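Local coordinates for LC-Est1C (Uncultured organism, PDB 3WYD), which hydrolyses carboxylic esters, as a metagenome-derived esterase of the alpha/beta hydrolase fold, at residues A36-I41 / R69-A74; R24-T29 / I64-R69. One frame throughout, in Å; residues are numbered along the deposited sequence.

Interaction 1 of 2, residues A36-I41 / R69-A74; sequences AFPLVI and RGYIVA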
loop_
_atom_site.group_PDB
_atom_site.type_symbol
_atom_site.label_atom_id
_atom_site.label_comp_id
_atom_site.label_asym_id
_atom_site.label_seq_id
_atom_site.Cartn_x
_atom_site.Cartn_y
_atom_site.Cartn_z
ATOM N N ALA A 36 32.933 11.531 1.032
ATOM C CA ALA A 36 31.767 10.673 1.143
ATOM C C ALA A 36 30.671 11.341 1.974
ATOM O O ALA A 36 30.913 11.917 3.041
ATOM C CB ALA A 36 32.174 9.324 1.753
ATOM N N PHE A 37 29.435 11.204 1.476
ATOM C CA PHE A 37 28.243 11.740 2.113
ATOM C C PHE A 37 27.312 10.596 2.553
ATOM O O PHE A 37 27.289 9.515 1.912
ATOM C CB PHE A 37 27.489 12.659 1.134
ATOM C CG PHE A 37 27.847 14.129 1.261
ATOM C CD1 PHE A 37 29.166 14.536 1.366
ATOM C CD2 PHE A 37 26.857 15.087 1.323
ATOM C CE1 PHE A 37 29.488 15.878 1.560
ATOM C CE2 PHE A 37 27.171 16.435 1.561
ATOM C CZ PHE A 37 28.496 16.827 1.637
ATOM N N PRO A 38 26.496 10.868 3.585
ATOM C CA PRO A 38 25.413 9.929 3.932
ATOM C C PRO A 38 24.268 10.017 2.935
ATOM O O PRO A 38 24.119 11.012 2.229
ATOM C CB PRO A 38 24.940 10.427 5.288
ATOM C CG PRO A 38 25.091 11.967 5.136
ATOM C CD PRO A 38 26.407 12.113 4.356
ATOM N N LEU A 39 23.535 8.919 2.816
ATOM C CA LEU A 39 22.489 8.795 1.856
ATOM C C LEU A 39 21.227 8.405 2.609
ATOM O O LEU A 39 21.244 7.439 3.388
ATOM C CB LEU A 39 22.838 7.695 0.872
ATOM C CG LEU A 39 21.801 7.217 -0.145
ATOM C CD1 LEU A 39 21.268 8.407 -1.009
ATOM C CD2 LEU A 39 22.358 6.093 -1.016
ATOM N N VAL A 40 20.114 9.068 2.318
ATOM C CA VAL A 40 18.794 8.603 2.811
ATOM C C VAL A 40 17.918 8.188 1.664
ATOM O O VAL A 40 17.753 8.920 0.679
ATOM C CB VAL A 40 18.070 9.701 3.613
ATOM C CG1 VAL A 40 16.715 9.203 4.094
ATOM C CG2 VAL A 40 18.858 10.148 4.752
ATOM N N ILE A 41 17.349 6.998 1.756
ATOM C CA ILE A 41 16.342 6.550 0.815
ATOM C C ILE A 41 14.995 6.843 1.493
ATOM O O ILE A 41 14.783 6.397 2.626
ATOM C CB ILE A 41 16.476 5.028 0.562
ATOM C CG1 ILE A 41 17.890 4.685 0.034
ATOM C CG2 ILE A 41 15.336 4.552 -0.347
ATOM C CD1 ILE A 41 18.319 5.481 -1.215
ATOM N N ARG A 69 21.802 19.324 7.029
ATOM C CA ARG A 69 22.610 18.340 7.734
ATOM C C ARG A 69 23.551 17.581 6.770
ATOM O O ARG A 69 24.450 16.847 7.221
ATOM C CB ARG A 69 21.704 17.359 8.477
ATOM C CG ARG A 69 20.701 18.009 9.387
ATOM C CD ARG A 69 19.857 16.956 10.008
ATOM N NE ARG A 69 18.694 17.490 10.729
ATOM C CZ ARG A 69 18.347 17.119 11.955
ATOM N NH1 ARG A 69 19.141 16.324 12.684
ATOM N NH2 ARG A 69 17.208 17.557 12.468
ATOM N N GLY A 70 23.390 17.800 5.471
ATOM C CA GLY A 70 24.311 17.265 4.466
ATOM C C GLY A 70 24.071 15.825 4.045
ATOM O O GLY A 70 25.000 15.059 3.909
ATOM N N TYR A 71 22.819 15.501 3.761
ATOM C CA TYR A 71 22.479 14.185 3.224
ATOM C C TYR A 71 22.123 14.271 1.766
ATOM O O TYR A 71 21.335 15.159 1.398
ATOM C CB TYR A 71 21.211 13.643 3.924
ATOM C CG TYR A 71 21.410 13.194 5.348
ATOM C CD1 TYR A 71 21.523 14.107 6.410
ATOM C CD2 TYR A 71 21.609 11.841 5.621
ATOM C CE1 TYR A 71 21.758 13.666 7.714
ATOM C CE2 TYR A 71 21.849 11.398 6.902
ATOM C CZ TYR A 71 21.910 12.280 7.950
ATOM O OH TYR A 71 22.090 11.846 9.236
ATOM N N ILE A 72 22.596 13.328 0.953
ATOM C CA ILE A 72 22.018 13.070 -0.358
ATOM C C ILE A 72 20.739 12.264 -0.110
ATOM O O ILE A 72 20.732 11.443 0.817
ATOM C CB ILE A 72 22.978 12.262 -1.252
ATOM C CG1 ILE A 72 24.163 13.169 -1.596
ATOM C CG2 ILE A 72 22.312 11.797 -2.495
ATOM C CD1 ILE A 72 25.288 12.460 -2.318
ATOM N N VAL A 73 19.627 12.631 -0.763
ATOM C CA VAL A 73 18.348 11.887 -0.605
ATOM C C VAL A 73 17.965 11.302 -1.953
ATOM O O VAL A 73 17.985 12.006 -2.971
ATOM C CB VAL A 73 17.199 12.816 -0.136
ATOM C CG1 VAL A 73 15.902 11.993 0.087
ATOM C CG2 VAL A 73 17.593 13.574 1.144
ATOM N N ALA A 74 17.606 10.024 -1.992
ATOM C CA ALA A 74 16.991 9.439 -3.175
ATOM C C ALA A 74 15.585 8.987 -2.885
ATOM O O ALA A 74 15.332 8.301 -1.875
ATOM C CB ALA A 74 17.838 8.237 -3.723
#
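With CG beside its own backbone N and anti to the carbonyl carbon (chi1 -73°), Tyr71 lays its ring against Pro38 and Val40. Pro38 CG sits over one face of the ring, 3.8 Å from its centroid, in a CH-pi contact displaced toward the rim, and the two side chains cross at about a right angle. Val40 turns CG1 anti to its backbone N (chi1 179°), which leaves CG2 as the branch that meets Tyr71, 3.3 Å from CD2, a tight approach that is oblique to the ring. The phenol oxygen reaches beyond both segments to Asp213.

Between the backbones, strands 37-41 and 72-74 run parallel, 24° apart, and three hydrogen bonds join them. Ile72 N donates to Pro38 O at 3.1 Å. Val40 uses both backbone groups on the same strand, to the residues flanking Val73: its N gives to Ile72 O at 2.9 Å and its O receives Ala74 N, also at 2.9 Å. This is the regular alternation of a parallel pair.

The face opposite Val40 and Val73 carries Leu39, Ile41, Ile72 and Ala74. Leu39 CD1 meets Ile72 CG2 at 3.8 Å, and Ile41 CD1 comes equally near Ala74 CB; helix 88-103 packs on this face, whereas Val40 and Val73 meet helix 57-69. Where the strand begins, the Phe37 ring reaches Gly70 O obliquely, 3.2 Å from CD2. Gly70 itself, with positive phi, leads out of helix 57-69 into the strand.

Helix 57-69 thus belongs to the right-handed beta-alpha-beta crossover from strand 37-43 to its parallel neighbour 72-76; this pair, with antiparallel strand 23-26 beyond 72-76 and helices on both faces, fits the alpha/beta hydrolase fold.

Interaction 2 of 2, residues R24-T29 / I64-R69; sequences RLYVPT and IEAENR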
loop_
_atom_site.group_PDB
_atom_site.type_symbol
_atom_site.label_atom_id
_atom_site.label_comp_id
_atom_site.label_asym_id
_atom_site.label_seq_id
_atom_site.Cartn_x
_atom_site.Cartn_y
_atom_site.Cartn_z
ATOM N N ARG A 24 13.930 10.507 -7.841
ATOM C CA ARG A 24 14.372 11.880 -7.661
ATOM C C ARG A 24 15.534 11.901 -6.703
ATOM O O ARG A 24 15.628 11.066 -5.798
ATOM C CB ARG A 24 13.247 12.778 -7.117
ATOM C CG ARG A 24 12.121 13.007 -8.110
ATOM C CD ARG A 24 12.489 14.123 -9.106
ATOM N NE ARG A 24 13.057 15.347 -8.518
ATOM C CZ ARG A 24 12.358 16.395 -8.086
ATOM N NH1 ARG A 24 11.031 16.387 -8.094
ATOM N NH2 ARG A 24 12.978 17.486 -7.654
ATOM N N LEU A 25 16.423 12.851 -6.891
ATOM C CA LEU A 25 17.607 12.968 -6.090
ATOM C C LEU A 25 17.722 14.380 -5.515
ATOM O O LEU A 25 17.465 15.375 -6.221
ATOM C CB LEU A 25 18.810 12.628 -6.960
ATOM C CG LEU A 25 20.082 12.113 -6.324
ATOM C CD1 LEU A 25 19.927 10.810 -5.562
ATOM C CD2 LEU A 25 21.037 11.920 -7.503
ATOM N N TYR A 26 18.000 14.496 -4.219
ATOM C CA TYR A 26 18.454 15.763 -3.641
ATOM C C TYR A 26 19.917 15.687 -3.293
ATOM O O TYR A 26 20.346 14.779 -2.589
ATOM C CB TYR A 26 17.681 16.136 -2.361
ATOM C CG TYR A 26 18.067 17.530 -1.872
ATOM C CD1 TYR A 26 17.524 18.659 -2.480
ATOM C CD2 TYR A 26 19.090 17.710 -0.945
ATOM C CE1 TYR A 26 17.932 19.938 -2.097
ATOM C CE2 TYR A 26 19.519 18.974 -0.575
ATOM C CZ TYR A 26 18.945 20.090 -1.185
ATOM O OH TYR A 26 19.372 21.352 -0.819
ATOM N N VAL A 27 20.710 16.686 -3.735
ATOM C CA VAL A 27 22.164 16.736 -3.467
ATOM C C VAL A 27 22.496 18.062 -2.751
ATOM O O VAL A 27 22.191 19.151 -3.283
ATOM C CB VAL A 27 22.966 16.612 -4.804
ATOM C CG1 VAL A 27 24.482 16.765 -4.580
ATOM C CG2 VAL A 27 22.705 15.283 -5.467
ATOM N N PRO A 28 22.999 17.999 -1.507
ATOM C CA PRO A 28 23.252 19.243 -0.762
ATOM C C PRO A 28 24.235 20.157 -1.457
ATOM O O PRO A 28 25.074 19.702 -2.231
ATOM C CB PRO A 28 23.860 18.777 0.559
ATOM C CG PRO A 28 23.383 17.377 0.702
ATOM C CD PRO A 28 23.253 16.817 -0.666
ATOM N N THR A 29 24.065 21.449 -1.223
ATOM C CA THR A 29 24.960 22.428 -1.823
ATOM C C THR A 29 26.410 22.186 -1.422
ATOM O O THR A 29 27.315 22.648 -2.108
ATOM C CB THR A 29 24.566 23.871 -1.426
ATOM O OG1 THR A 29 24.679 24.028 -0.012
ATOM C CG2 THR A 29 23.158 24.195 -1.874
ATOM N N ILE A 64 14.880 20.448 3.304
ATOM C CA ILE A 64 15.494 21.417 4.228
ATOM C C ILE A 64 16.387 20.710 5.242
ATOM O O ILE A 64 17.545 21.103 5.436
ATOM C CB ILE A 64 14.418 22.252 4.930
ATOM C CG1 ILE A 64 13.592 22.982 3.876
ATOM C CG2 ILE A 64 15.059 23.261 5.899
ATOM C CD1 ILE A 64 12.416 23.741 4.468
ATOM N N GLU A 65 15.894 19.620 5.843
ATOM C CA GLU A 65 16.747 18.888 6.765
ATOM C C GLU A 65 17.984 18.341 6.006
ATOM O O GLU A 65 19.091 18.373 6.538
ATOM C CB GLU A 65 16.000 17.730 7.454
ATOM C CG GLU A 65 14.820 18.145 8.334
ATOM C CD GLU A 65 15.225 18.758 9.666
ATOM O OE1 GLU A 65 16.437 18.914 9.916
ATOM O OE2 GLU A 65 14.329 19.050 10.492
ATOM N N ALA A 66 17.779 17.706 4.851
ATOM C CA ALA A 66 18.902 17.110 4.091
ATOM C C ALA A 66 19.971 18.152 3.758
ATOM O O ALA A 66 21.144 17.866 3.830
ATOM C CB ALA A 66 18.416 16.455 2.800
ATOM N N GLU A 67 19.543 19.341 3.340
ATOM C CA GLU A 67 20.468 20.420 3.026
ATOM C C GLU A 67 21.173 20.892 4.284
ATOM O O GLU A 67 22.415 21.025 4.290
ATOM C CB GLU A 67 19.664 21.564 2.399
ATOM C CG GLU A 67 20.503 22.836 2.145
ATOM C CD GLU A 67 21.733 22.573 1.313
ATOM O OE1 GLU A 67 21.658 21.836 0.298
ATOM O OE2 GLU A 67 22.745 23.255 1.594
ATOM N N ASN A 68 20.418 21.082 5.362
ATOM C CA ASN A 68 21.014 21.592 6.606
ATOM C C ASN A 68 22.056 20.625 7.161
ATOM O O ASN A 68 23.103 21.040 7.667
ATOM C CB ASN A 68 19.943 21.905 7.647
ATOM C CG ASN A 68 19.136 23.134 7.285
ATOM O OD1 ASN A 68 19.482 23.859 6.341
ATOM N ND2 ASN A 68 18.043 23.353 8.002
ATOM N N ARG A 69 21.802 19.324 7.029
ATOM C CA ARG A 69 22.610 18.340 7.734
ATOM C C ARG A 69 23.551 17.581 6.770
ATOM O O ARG A 69 24.450 16.847 7.221
ATOM C CB ARG A 69 21.704 17.359 8.477
ATOM C CG ARG A 69 20.701 18.009 9.387
ATOM C CD ARG A 69 19.857 16.956 10.008
ATOM N NE ARG A 69 18.694 17.490 10.729
ATOM C CZ ARG A 69 18.347 17.119 11.955
ATOM N NH1 ARG A 69 19.141 16.324 12.684
ATOM N NH2 ARG A 69 17.208 17.557 12.468
#
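Pro28 and Glu67 bring their CA atoms within 4.8 Å, where the chain leaving the edge strand 23-26 passes the last turns of helix 57-69. The approach is local: Thr29 N, just beyond the proline, points its hydrogen at the helix side chain and not at its backbone.

Glu67 makes the reach by a chain bent at chi2 (55°), which turns its carboxylate back toward the 24-29 segment. OE1 accepts two hydrogen bonds. Thr29 N meets the syn lone pair of Glu67 OE1 at 2.9 Å, fairly straight at 162°; Tyr26 OH donates to Glu67 OE1 from the anti side at 2.6 Å, somewhat out of the carboxylate plane. Glu67 OE2 receives Thr29 OG1, likewise at 2.6 Å and on the syn side. The phenol ring and the carboxylate stand 78° apart, with OE1 at the ring's edge. Nearer the root of the ring, Ala66 CB packs obliquely on Tyr26, 4.0 Å from CD2, and Pro28 CG lies close to Ala66 O.

Three donors, none of them charged, therefore hold both oxygens of one carboxylate and restrict its rotation. Such an arrangement would be expected to favour the ionised form of Glu67, since the neutral N-H and O-H groups would stabilise the negative charge on its oxygens.

Read from the N terminus, the chain lays down segment 24-29, turns into 36-41, then runs through helix 57-69, whose end is 64-69, into 69-74. The segments therefore alternate: the loop closed by interaction 2, from 24-29 to 64-69, crosses the one closed by interaction 1, from 36-41 to 69-74, and Arg69 belongs to both. The two meet directly. Strand 72-76 lies between 37-43 and the antiparallel edge strand 23-26, where Tyr26 N is hydrogen-bonded to Val73 O, while Ala66 CB packs on Val73 CG2. Together they join the sheet's first three strands to the helix that lies in the connection between 37-43 and 72-76.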